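PDB 3FDH: SusD homolog from Bacteroides thetaiotaomicron VPI-5482, which probably binds glycans at the outer-membrane surface as a SusD/RagB-family lipoprotein that helps deliver them for uptake. Local coordinates for residues E369-I374 with W425-E430; M333-L338 with V361-L366; N77-I82 with G128-S133; L25-T30 with L86-I91. One frame throughout, in Å; residues are numbered along the deposited sequence.

Contact 1 of 4, residues E369-I374 with W425-E430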
loop_
_atom_site.group_PDB
_atom_site.type_symbol
_atom_site.label_atom_id
_atom_site.label_comp_id
_atom_site.label_asym_id
_atom_site.label_seq_id
_atom_site.Cartn_x
_atom_site.Cartn_y
_atom_site.Cartn_z
ATOM N N GLU A 369 -6.195 -2.147 -15.495
ATOM C CA GLU A 369 -6.287 -2.885 -16.726
ATOM C C GLU A 369 -5.030 -3.720 -16.939
ATOM O O GLU A 369 -5.098 -4.836 -17.431
ATOM C CB GLU A 369 -6.479 -1.948 -17.910
ATOM C CG GLU A 369 -6.486 -2.661 -19.261
ATOM C CD GLU A 369 -7.636 -3.670 -19.412
ATOM O OE1 GLU A 369 -8.815 -3.304 -19.214
ATOM O OE2 GLU A 369 -7.364 -4.829 -19.757
ATOM N N ASN A 370 -3.888 -3.172 -16.557
ATOM C CA ASN A 370 -2.641 -3.921 -16.681
ATOM C C ASN A 370 -2.767 -5.218 -15.897
ATOM O O ASN A 370 -2.484 -6.303 -16.405
ATOM C CB ASN A 370 -1.444 -3.116 -16.170
ATOM C CG ASN A 370 -0.105 -3.764 -16.520
ATOM O OD1 ASN A 370 0.201 -4.013 -17.692
ATOM N ND2 ASN A 370 0.695 -4.039 -15.502
ATOM N N SER A 371 -3.195 -5.116 -14.646
ATOM C CA SER A 371 -3.315 -6.311 -13.837
ATOM C C SER A 371 -4.405 -7.266 -14.245
ATOM O O SER A 371 -4.254 -8.495 -14.168
ATOM C CB SER A 371 -3.538 -5.916 -12.381
ATOM O OG SER A 371 -2.425 -5.166 -11.982
ATOM N N ILE A 372 -5.513 -6.692 -14.689
ATOM C CA ILE A 372 -6.659 -7.489 -15.119
ATOM C C ILE A 372 -6.237 -8.338 -16.314
ATOM O O ILE A 372 -6.502 -9.523 -16.331
ATOM C CB ILE A 372 -7.878 -6.623 -15.432
ATOM C CG1 ILE A 372 -8.378 -6.036 -14.108
ATOM C CG2 ILE A 372 -8.966 -7.483 -16.199
ATOM C CD1 ILE A 372 -9.434 -4.961 -14.282
ATOM N N SER A 373 -5.587 -7.721 -17.302
ATOM C CA SER A 373 -5.097 -8.425 -18.499
ATOM C C SER A 373 -4.087 -9.531 -18.175
ATOM O O SER A 373 -4.098 -10.600 -18.773
ATOM C CB SER A 373 -4.489 -7.457 -19.511
ATOM O OG SER A 373 -5.539 -6.675 -20.044
ATOM N N ILE A 374 -3.194 -9.237 -17.259
ATOM C CA ILE A 374 -2.203 -10.231 -16.810
ATOM C C ILE A 374 -2.962 -11.448 -16.282
ATOM O O ILE A 374 -2.625 -12.613 -16.552
ATOM C CB ILE A 374 -1.246 -9.642 -15.731
ATOM C CG1 ILE A 374 -0.220 -8.698 -16.407
ATOM C CG2 ILE A 374 -0.514 -10.733 -14.976
ATOM C CD1 ILE A 374 0.592 -7.848 -15.384
ATOM N N TRP A 425 -7.180 -0.201 -5.352
ATOM C CA TRP A 425 -7.645 -1.606 -5.343
ATOM C C TRP A 425 -6.928 -2.308 -6.495
ATOM O O TRP A 425 -6.940 -1.860 -7.626
ATOM C CB TRP A 425 -9.137 -1.649 -5.638
ATOM C CG TRP A 425 -9.712 -2.991 -5.822
ATOM C CD1 TRP A 425 -9.525 -4.075 -5.009
ATOM C CD2 TRP A 425 -10.650 -3.398 -6.818
ATOM N NE1 TRP A 425 -10.254 -5.153 -5.445
ATOM C CE2 TRP A 425 -10.935 -4.772 -6.581
ATOM C CE3 TRP A 425 -11.280 -2.746 -7.908
ATOM C CZ2 TRP A 425 -11.826 -5.481 -7.353
ATOM C CZ3 TRP A 425 -12.115 -3.474 -8.701
ATOM C CH2 TRP A 425 -12.414 -4.824 -8.406
ATOM N N GLY A 426 -6.334 -3.432 -6.192
ATOM C CA GLY A 426 -5.614 -4.239 -7.148
ATOM C C GLY A 426 -4.683 -5.297 -6.592
ATOM O O GLY A 426 -4.836 -5.745 -5.433
ATOM N N ALA A 427 -3.716 -5.656 -7.419
ATOM C CA ALA A 427 -2.659 -6.647 -7.108
ATOM C C ALA A 427 -1.337 -5.935 -6.892
ATOM O O ALA A 427 -0.252 -6.553 -6.824
ATOM C CB ALA A 427 -2.527 -7.668 -8.310
ATOM N N SER A 428 -1.418 -4.613 -6.795
ATOM C CA SER A 428 -0.229 -3.735 -6.725
ATOM C C SER A 428 0.406 -3.509 -5.354
ATOM O O SER A 428 1.468 -2.874 -5.256
ATOM C CB SER A 428 -0.514 -2.368 -7.380
ATOM O OG SER A 428 -0.978 -2.519 -8.714
ATOM N N GLY A 429 -0.257 -4.003 -4.315
ATOM C CA GLY A 429 0.192 -3.821 -2.931
ATOM C C GLY A 429 -0.226 -2.490 -2.333
ATOM O O GLY A 429 0.391 -2.019 -1.392
ATOM N N GLU A 430 -1.292 -1.889 -2.858
ATOM C CA GLU A 430 -1.726 -0.525 -2.409
ATOM C C GLU A 430 -2.740 -0.440 -1.270
ATOM O O GLU A 430 -3.077 0.663 -0.796
ATOM C CB GLU A 430 -2.189 0.301 -3.619
ATOM C CG GLU A 430 -1.061 0.582 -4.592
ATOM C CD GLU A 430 -1.448 1.559 -5.693
ATOM O OE1 GLU A 430 -2.350 1.230 -6.501
ATOM O OE2 GLU A 430 -0.833 2.653 -5.752
HETATM O O HOH W 1 -3.249 -3.729 -9.652
#
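Ser371 and Ser428 hold their hydroxyls in the same torsional setting, OG anti to the carbonyl carbon and beside the backbone N (chi1 -60° and -55°), which brings both OG atoms to the same water between helix and loop. The result is a water-mediated bridge inside the helical SusD fold, joining helix 354-379 to the connection between helices 412-423 and 431-443. The two hydroxyl oxygens, Ser371 OG and Ser428 OG, stand 4.4 Å apart, and one ordered water spans them. From the helix it is bonded to Ser371 OG at 2.9 Å, from the loop to Ser428 OG at 2.7 Å. It also accepts the backbone N-H of Ala427, with a water-to-N distance of 3.0 Å, so three protein groups grip it and it occupies a defined place in a buried contact. Ser428 OG has a further partner on the same helix, the amide of Asn367, which lies one turn before Ser371. The loop is therefore tied to helix 354-379 twice, once directly and once through solvent. Its backbone at Ser428 also pairs with Leu331. Apolar packing adds little: the methyl of Ala427 points toward the helix, and CB ends 4.4 Å from Ser371 OG.

Contact 2 of 4, residues M333-L338 with V361-L366; sequences MSYHEL and VVAGLL
The imidazole of His336 lies with one face against helix 354-379, where the CA of Gly364 sits 4.1 Å from the ring centroid and 23° off its normal, a CH-pi contact displaced toward the ring's rim. The opposite face carries Ser334 OG, 3.1 Å above the plane and over its centre. Ser334 OG is itself held as the N-cap, accepting from Glu337 N at 3.0 Å. His336 has CG between the backbone N and the carbonyl carbon (chi1 50°), a crowded position that turns the ring back over Ser334, and its NE2 bonds to Glu430. With an alanine in place of His336, the CA of Gly364 would probably lose the ring face it packs on, and Glu430 OE1 its imidazole partner. At the root of the side chain, His336 CB rests 3.8 Å from Ala363 CB. Ala363 CB also meets the Tyr335 ring obliquely, 3.8 Å from CD2, while the phenol hydroxyl runs on to Glu359. The contact closes the interface between the consecutive helices 335-348 and 354-379, a pairing consistent with the TPR-like helical body of SusD proteins. Helix 412-423 touches His336 through Ala423, helix 393-410 packs on Val362 and Leu365, and helix 191-208 packs on Met333.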
loop_
_atom_site.group_PDB
_atom_site.type_symbol
_atom_site.label_atom_id
_atom_site.label_comp_id
_atom_site.label_asym_id
_atom_site.label_seq_id
_atom_site.Cartn_x
_atom_site.Cartn_y
_atom_site.Cartn_z
HETATM N N MSE A 333 5.287 2.799 -4.749
HETATM C CA MSE A 333 4.537 4.048 -4.812
HETATM C C MSE A 333 4.218 4.336 -6.243
HETATM O O MSE A 333 5.126 4.417 -7.092
HETATM C CB MSE A 333 5.258 5.213 -4.124
HETATM C CG MSE A 333 4.283 6.404 -3.875
HETATM SE SE MSE A 333 5.139 8.071 -3.349
HETATM C CE MSE A 333 3.594 9.202 -3.648
ATOM N N SER A 334 2.912 4.431 -6.501
ATOM C CA SER A 334 2.402 4.644 -7.853
ATOM C C SER A 334 2.284 6.085 -8.298
ATOM O O SER A 334 2.190 7.031 -7.513
ATOM C CB SER A 334 1.067 3.964 -8.015
ATOM O OG SER A 334 0.088 4.573 -7.196
ATOM N N TYR A 335 2.299 6.231 -9.624
ATOM C CA TYR A 335 2.092 7.523 -10.200
ATOM C C TYR A 335 0.694 8.000 -9.851
ATOM O O TYR A 335 0.490 9.169 -9.513
ATOM C CB TYR A 335 2.278 7.481 -11.706
ATOM C CG TYR A 335 1.920 8.762 -12.441
ATOM C CD1 TYR A 335 2.628 9.936 -12.261
ATOM C CD2 TYR A 335 0.869 8.778 -13.360
ATOM C CE1 TYR A 335 2.268 11.091 -12.938
ATOM C CE2 TYR A 335 0.534 9.915 -14.060
ATOM C CZ TYR A 335 1.223 11.060 -13.853
ATOM O OH TYR A 335 0.863 12.174 -14.592
ATOM N N HIS A 336 -0.265 7.079 -9.856
ATOM C CA HIS A 336 -1.654 7.472 -9.562
ATOM C C HIS A 336 -1.752 7.972 -8.143
ATOM O O HIS A 336 -2.426 8.959 -7.897
ATOM C CB HIS A 336 -2.770 6.437 -9.913
ATOM C CG HIS A 336 -2.542 5.053 -9.411
ATOM N ND1 HIS A 336 -1.784 4.124 -10.111
ATOM C CD2 HIS A 336 -3.004 4.419 -8.301
ATOM C CE1 HIS A 336 -1.777 2.986 -9.430
ATOM N NE2 HIS A 336 -2.490 3.150 -8.319
ATOM N N GLU A 337 -1.077 7.297 -7.221
ATOM C CA GLU A 337 -1.099 7.748 -5.822
ATOM C C GLU A 337 -0.553 9.171 -5.742
ATOM O O GLU A 337 -1.074 10.030 -5.033
ATOM C CB GLU A 337 -0.286 6.851 -4.869
ATOM C CG GLU A 337 -0.207 7.469 -3.508
ATOM C CD GLU A 337 0.698 6.768 -2.511
ATOM O OE1 GLU A 337 1.134 5.606 -2.695
ATOM O OE2 GLU A 337 1.028 7.437 -1.538
ATOM N N LEU A 338 0.485 9.435 -6.499
ATOM C CA LEU A 338 1.109 10.768 -6.436
ATOM C C LEU A 338 0.141 11.835 -6.966
ATOM O O LEU A 338 0.062 12.966 -6.483
ATOM C CB LEU A 338 2.423 10.775 -7.223
ATOM C CG LEU A 338 3.271 12.027 -7.102
ATOM C CD1 LEU A 338 3.955 12.069 -5.760
ATOM C CD2 LEU A 338 4.275 12.071 -8.292
ATOM N N VAL A 361 -7.155 9.333 -11.872
ATOM C CA VAL A 361 -8.198 8.343 -12.212
ATOM C C VAL A 361 -7.804 7.546 -13.456
ATOM O O VAL A 361 -7.922 6.316 -13.474
ATOM C CB VAL A 361 -9.598 9.016 -12.484
ATOM C CG1 VAL A 361 -10.601 8.022 -13.029
ATOM C CG2 VAL A 361 -10.097 9.696 -11.227
ATOM N N VAL A 362 -7.332 8.231 -14.483
ATOM C CA VAL A 362 -6.942 7.548 -15.714
ATOM C C VAL A 362 -5.762 6.609 -15.398
ATOM O O VAL A 362 -5.810 5.437 -15.727
ATOM C CB VAL A 362 -6.615 8.536 -16.878
ATOM C CG1 VAL A 362 -6.000 7.822 -18.094
ATOM C CG2 VAL A 362 -7.884 9.321 -17.307
ATOM N N ALA A 363 -4.724 7.112 -14.741
ATOM C CA ALA A 363 -3.574 6.249 -14.411
ATOM C C ALA A 363 -4.033 5.038 -13.595
ATOM O O ALA A 363 -3.554 3.934 -13.771
ATOM C CB ALA A 363 -2.483 7.012 -13.619
ATOM N N GLY A 364 -4.935 5.259 -12.658
ATOM C CA GLY A 364 -5.401 4.150 -11.794
ATOM C C GLY A 364 -6.113 3.075 -12.593
ATOM O O GLY A 364 -5.978 1.888 -12.340
ATOM N N LEU A 365 -6.892 3.532 -13.559
ATOM C CA LEU A 365 -7.635 2.635 -14.436
ATOM C C LEU A 365 -6.686 1.849 -15.333
ATOM O O LEU A 365 -6.915 0.681 -15.616
ATOM C CB LEU A 365 -8.674 3.391 -15.291
ATOM C CG LEU A 365 -10.026 3.578 -14.594
ATOM C CD1 LEU A 365 -10.897 4.713 -15.193
ATOM C CD2 LEU A 365 -10.802 2.241 -14.604
ATOM N N LEU A 366 -5.627 2.503 -15.792
ATOM C CA LEU A 366 -4.684 1.849 -16.740
ATOM C C LEU A 366 -3.865 0.798 -15.971
ATOM O O LEU A 366 -3.543 -0.265 -16.500
ATOM C CB LEU A 366 -3.803 2.867 -17.491
ATOM C CG LEU A 366 -4.523 3.772 -18.470
ATOM C CD1 LEU A 366 -3.530 4.657 -19.259
ATOM C CD2 LEU A 366 -5.314 2.915 -19.428
#

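Contact 3 of 4, residues N77-I82 with G128-S133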
loop_
_atom_site.group_PDB
_atom_site.type_symbol
_atom_site.label_atom_id
_atom_site.label_comp_id
_atom_site.label_asym_id
_atom_site.label_seq_id
_atom_site.Cartn_x
_atom_site.Cartn_y
_atom_site.Cartn_z
ATOM N N ASN A 77 5.553 -12.150 11.777
ATOM C CA ASN A 77 6.444 -12.329 10.634
ATOM C C ASN A 77 6.709 -11.024 9.893
ATOM O O ASN A 77 7.861 -10.698 9.558
ATOM C CB ASN A 77 5.901 -13.352 9.649
ATOM C CG ASN A 77 6.031 -14.766 10.143
ATOM O OD1 ASN A 77 6.817 -15.061 11.046
ATOM N ND2 ASN A 77 5.248 -15.669 9.543
ATOM N N SER A 78 5.634 -10.276 9.650
ATOM C CA SER A 78 5.739 -9.004 8.948
ATOM C C SER A 78 6.600 -8.052 9.728
ATOM O O SER A 78 7.449 -7.368 9.198
ATOM C CB SER A 78 4.383 -8.363 8.752
ATOM O OG SER A 78 3.632 -9.158 7.865
ATOM N N TRP A 79 6.309 -8.002 11.017
ATOM C CA TRP A 79 7.059 -7.199 11.997
ATOM C C TRP A 79 8.562 -7.521 11.947
ATOM O O TRP A 79 9.430 -6.666 11.778
ATOM C CB TRP A 79 6.480 -7.484 13.392
ATOM C CG TRP A 79 7.248 -6.998 14.570
ATOM C CD1 TRP A 79 8.193 -7.694 15.251
ATOM C CD2 TRP A 79 7.089 -5.745 15.271
ATOM N NE1 TRP A 79 8.652 -6.954 16.318
ATOM C CE2 TRP A 79 7.991 -5.754 16.346
ATOM C CE3 TRP A 79 6.269 -4.623 15.094
ATOM C CZ2 TRP A 79 8.112 -4.673 17.231
ATOM C CZ3 TRP A 79 6.395 -3.553 15.979
ATOM C CH2 TRP A 79 7.296 -3.591 17.024
ATOM N N ASN A 80 8.867 -8.781 12.135
ATOM C CA ASN A 80 10.273 -9.212 12.085
ATOM C C ASN A 80 10.927 -8.879 10.755
ATOM O O ASN A 80 12.071 -8.453 10.685
ATOM C CB ASN A 80 10.381 -10.705 12.346
ATOM C CG ASN A 80 10.110 -11.051 13.786
ATOM O OD1 ASN A 80 10.383 -10.254 14.693
ATOM N ND2 ASN A 80 9.593 -12.252 14.013
ATOM N N GLY A 81 10.153 -9.009 9.696
ATOM C CA GLY A 81 10.661 -8.776 8.335
ATOM C C GLY A 81 10.993 -7.319 8.046
ATOM O O GLY A 81 12.006 -7.003 7.423
ATOM N N ILE A 82 10.146 -6.439 8.550
ATOM C CA ILE A 82 10.329 -5.009 8.378
ATOM C C ILE A 82 11.586 -4.558 9.142
ATOM O O ILE A 82 12.416 -3.838 8.610
ATOM C CB ILE A 82 9.084 -4.227 8.809
ATOM C CG1 ILE A 82 7.938 -4.505 7.812
ATOM C CG2 ILE A 82 9.398 -2.737 8.890
ATOM C CD1 ILE A 82 6.534 -4.229 8.423
ATOM N N GLY A 128 2.492 2.125 15.330
ATOM C CA GLY A 128 2.504 3.331 16.160
ATOM C C GLY A 128 3.865 3.532 16.751
ATOM O O GLY A 128 4.884 3.393 16.071
ATOM N N ASP A 129 3.850 3.851 18.040
ATOM C CA ASP A 129 5.072 3.990 18.822
ATOM C C ASP A 129 5.736 2.625 18.816
ATOM O O ASP A 129 5.066 1.591 19.002
ATOM C CB ASP A 129 4.795 4.379 20.250
ATOM C CG ASP A 129 4.317 5.819 20.392
ATOM O OD1 ASP A 129 3.924 6.473 19.402
ATOM O OD2 ASP A 129 4.336 6.273 21.533
ATOM N N ALA A 130 7.060 2.624 18.693
ATOM C CA ALA A 130 7.773 1.368 18.493
ATOM C C ALA A 130 9.289 1.562 18.481
ATOM O O ALA A 130 9.770 2.686 18.284
ATOM C CB ALA A 130 7.308 0.758 17.097
ATOM N N PRO A 131 10.055 0.486 18.750
ATOM C CA PRO A 131 11.503 0.647 18.693
ATOM C C PRO A 131 11.933 1.050 17.307
ATOM O O PRO A 131 11.324 0.635 16.316
ATOM C CB PRO A 131 12.040 -0.749 19.048
ATOM C CG PRO A 131 10.921 -1.408 19.855
ATOM C CD PRO A 131 9.635 -0.810 19.325
ATOM N N CYS A 132 12.953 1.889 17.242
ATOM C CA CYS A 132 13.490 2.306 15.944
ATOM C C CYS A 132 14.931 2.803 16.055
ATOM O O CYS A 132 15.871 2.162 15.599
ATOM C CB CYS A 132 12.597 3.389 15.353
ATOM S SG CYS A 132 13.028 3.871 13.666
ATOM N N SER A 133 15.070 3.939 16.702
ATOM C CA SER A 133 16.382 4.565 16.894
ATOM C C SER A 133 17.372 3.643 17.587
ATOM O O SER A 133 18.579 3.737 17.377
ATOM C CB SER A 133 16.242 5.862 17.708
ATOM O OG SER A 133 15.942 5.621 19.083
#
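Trp79 and Ala130 have the closest CA atoms of the two segments, yet these stand 10.8 Å apart, where one turn of helix 76-95 faces a short extended run that leaves helix 106-127 at Gly128 with a positive phi of 84°. A separation of that width is spanned by one large side chain. Trp79 has CG anti to its own backbone N (chi1 168°), which carries the indole out from the helix and brings the far corner of its six-membered ring to the other segment. That corner, Trp79 CH2, is 4.3 Å from Ala130 CB and likewise 4.3 Å from Pro131 CD. Both carbons come at the ring obliquely, and both residues point their side chains toward the helix, so the ring's outer end meets a small apolar surface made of a methyl and a proline ring. The contact is loose van der Waals packing, and it is buried.

The indole is fixed by other parts of the chain as well. Its NE1 bonds to Asp470, while Phe127 meets it edge-to-face and Tyr83 lies against it at a steep angle. Tyr83 also sends its hydroxyl to Pro131 O, a second tie between helix 76-95 and the extended run. Behind that run, Ala130 pairs through its backbone with Asp152, and Met151 touches Pro131. An aromatic side chain thus packs a helix against a short, weakly bonded two-stranded antiparallel pairing, 130-131 with 151-152: a buried helix-to-strand packing within a largely helical SusD-family fold.

Contact 4 of 4, residues L25-T30 with L86-I91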
loop_
_atom_site.group_PDB
_atom_site.type_symbol
_atom_site.label_atom_id
_atom_site.label_comp_id
_atom_site.label_asym_id
_atom_site.label_seq_id
_atom_site.Cartn_x
_atom_site.Cartn_y
_atom_site.Cartn_z
ATOM N N LEU A 25 21.479 -4.530 -0.893
ATOM C CA LEU A 25 20.398 -3.682 -1.406
ATOM C C LEU A 25 19.430 -4.505 -2.227
ATOM O O LEU A 25 18.225 -4.269 -2.232
ATOM C CB LEU A 25 20.947 -2.531 -2.253
ATOM C CG LEU A 25 19.950 -1.498 -2.746
ATOM C CD1 LEU A 25 19.383 -0.731 -1.485
ATOM C CD2 LEU A 25 20.563 -0.576 -3.811
ATOM N N ALA A 26 19.964 -5.459 -2.957
ATOM C CA ALA A 26 19.107 -6.303 -3.833
ATOM C C ALA A 26 18.067 -6.975 -2.946
ATOM O O ALA A 26 16.870 -7.047 -3.258
ATOM C CB ALA A 26 19.939 -7.365 -4.572
ATOM N N ASP A 27 18.545 -7.410 -1.793
ATOM C CA ASP A 27 17.695 -8.123 -0.836
ATOM C C ASP A 27 16.713 -7.189 -0.157
ATOM O O ASP A 27 15.557 -7.532 0.074
ATOM C CB ASP A 27 18.538 -8.791 0.247
ATOM C CG ASP A 27 17.728 -9.716 1.115
ATOM O OD1 ASP A 27 17.496 -10.886 0.717
ATOM O OD2 ASP A 27 17.352 -9.286 2.221
ATOM N N VAL A 28 17.184 -5.994 0.166
ATOM C CA VAL A 28 16.366 -4.994 0.868
ATOM C C VAL A 28 15.197 -4.580 -0.028
ATOM O O VAL A 28 14.055 -4.479 0.397
ATOM C CB VAL A 28 17.250 -3.765 1.339
ATOM C CG1 VAL A 28 16.428 -2.525 1.655
ATOM C CG2 VAL A 28 18.178 -4.170 2.530
ATOM N N ILE A 29 15.483 -4.391 -1.306
ATOM C CA ILE A 29 14.434 -3.959 -2.229
ATOM C C ILE A 29 13.409 -5.082 -2.396
ATOM O O ILE A 29 12.170 -4.873 -2.368
ATOM C CB ILE A 29 15.020 -3.556 -3.574
ATOM C CG1 ILE A 29 15.913 -2.318 -3.405
ATOM C CG2 ILE A 29 13.934 -3.283 -4.616
ATOM C CD1 ILE A 29 16.699 -1.975 -4.681
ATOM N N THR A 30 13.933 -6.282 -2.538
ATOM C CA THR A 30 13.091 -7.462 -2.746
ATOM C C THR A 30 12.172 -7.674 -1.551
ATOM O O THR A 30 10.949 -7.856 -1.664
ATOM C CB THR A 30 13.937 -8.709 -2.932
ATOM O OG1 THR A 30 14.729 -8.582 -4.128
ATOM C CG2 THR A 30 13.045 -9.931 -3.054
ATOM N N LEU A 86 15.131 -3.126 7.662
ATOM C CA LEU A 86 15.628 -1.850 8.206
ATOM C C LEU A 86 17.063 -2.010 8.657
ATOM O O LEU A 86 17.923 -1.190 8.355
ATOM C CB LEU A 86 14.761 -1.340 9.370
ATOM C CG LEU A 86 15.224 -0.082 10.120
ATOM C CD1 LEU A 86 15.417 1.054 9.159
ATOM C CD2 LEU A 86 14.236 0.359 11.238
ATOM N N LYS A 87 17.318 -3.095 9.355
ATOM C CA LYS A 87 18.660 -3.372 9.847
ATOM C C LYS A 87 19.628 -3.452 8.684
ATOM O O LYS A 87 20.711 -2.894 8.731
ATOM C CB LYS A 87 18.688 -4.694 10.622
ATOM C CG LYS A 87 20.050 -5.074 11.200
ATOM C CD LYS A 87 19.980 -6.414 11.935
ATOM N N ASN A 88 19.212 -4.160 7.649
ATOM C CA ASN A 88 20.057 -4.389 6.480
ATOM C C ASN A 88 20.359 -3.060 5.789
ATOM O O ASN A 88 21.488 -2.796 5.383
ATOM C CB ASN A 88 19.406 -5.381 5.490
ATOM C CG ASN A 88 19.453 -6.808 5.976
ATOM O OD1 ASN A 88 20.279 -7.152 6.828
ATOM N ND2 ASN A 88 18.581 -7.668 5.421
ATOM N N ALA A 89 19.335 -2.219 5.671
ATOM C CA ALA A 89 19.494 -0.889 5.034
ATOM C C ALA A 89 20.521 -0.071 5.801
ATOM O O ALA A 89 21.362 0.627 5.239
ATOM C CB ALA A 89 18.155 -0.131 4.970
ATOM N N ARG A 90 20.464 -0.223 7.107
ATOM C CA ARG A 90 21.335 0.528 8.000
ATOM C C ARG A 90 22.758 0.030 7.905
ATOM O O ARG A 90 23.703 0.798 8.054
ATOM C CB ARG A 90 20.827 0.511 9.433
ATOM C CG ARG A 90 19.645 1.440 9.597
ATOM C CD ARG A 90 19.015 1.305 10.950
ATOM N NE ARG A 90 18.075 2.384 11.228
ATOM C CZ ARG A 90 17.264 2.427 12.281
ATOM N NH1 ARG A 90 17.222 1.421 13.131
ATOM N NH2 ARG A 90 16.488 3.479 12.476
ATOM N N ILE A 91 22.886 -1.258 7.624
ATOM C CA ILE A 91 24.224 -1.865 7.439
ATOM C C ILE A 91 24.831 -1.261 6.173
ATOM O O ILE A 91 26.001 -0.890 6.141
ATOM C CB ILE A 91 24.174 -3.404 7.379
ATOM C CG1 ILE A 91 23.911 -3.972 8.785
ATOM C CG2 ILE A 91 25.473 -3.966 6.840
ATOM C CD1 ILE A 91 23.517 -5.449 8.816
HETATM O O HOH W 2 16.551 -7.086 3.643
#
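A water between Asp27 and Asn88 carries the polar part of this contact: it donates to Asp27 OD2, its oxygen 2.7 Å away, and accepts from Asn88 ND2 at 2.8 Å. The carboxylate and amide planes are turned 71° apart, and the direct separation of Asp27 OD2 from Asn88 ND2 is 3.8 Å, a distance that the water bridges at the exposed end of the interface. Asn88 keeps CG beside its backbone N (chi1 -74°), which lets the amide reach the water while its CB stays against the facing helix. Deeper in, Val28 takes over. Its CG2 presses to 3.4 Å from Asn88 CB, a tight approach in which the two side chains slide past each other in opposite directions. The other branch, Val28 CG1, turns to the methyl of Ala89 at a looser 4.4 Å from CB. On helix 21-37 the polar and apolar roles fall to Asp27 and Val28, while Asn88 serves both. The two segments run roughly antiparallel, their directions 149° apart, with their axes 9.5 Å apart at closest approach. Helix 106-127 packs against both, through Met111 on Leu25, Met115 on Val28 and Cys120 on Leu86, and Phe240 of strand 238-240 touches Ile29 and Thr30.

How the contacts relate
From the N terminus, contact 4 opens first, on helix 21-37, and closes on helix 76-95. Contact 3 begins on that second helix before contact 4 has closed and ends at strand 130-131, so the two cross. Together they tie helix 76-95 to helix 21-37 and to that strand, and they touch through Arg90 NH1 and Cys132 O, probably a hydrogen bond. Contacts 2 and 1 follow in series: 333-338 closes a short loop with 361-366, and 369-374 a longer one with 425-430. They tie helix 354-379 to helix 335-348 and to the 425-430 loop, and Glu430 links them through Ser334 and His336. Contacts 1 and 3 lie on opposite sides of the chain's centre.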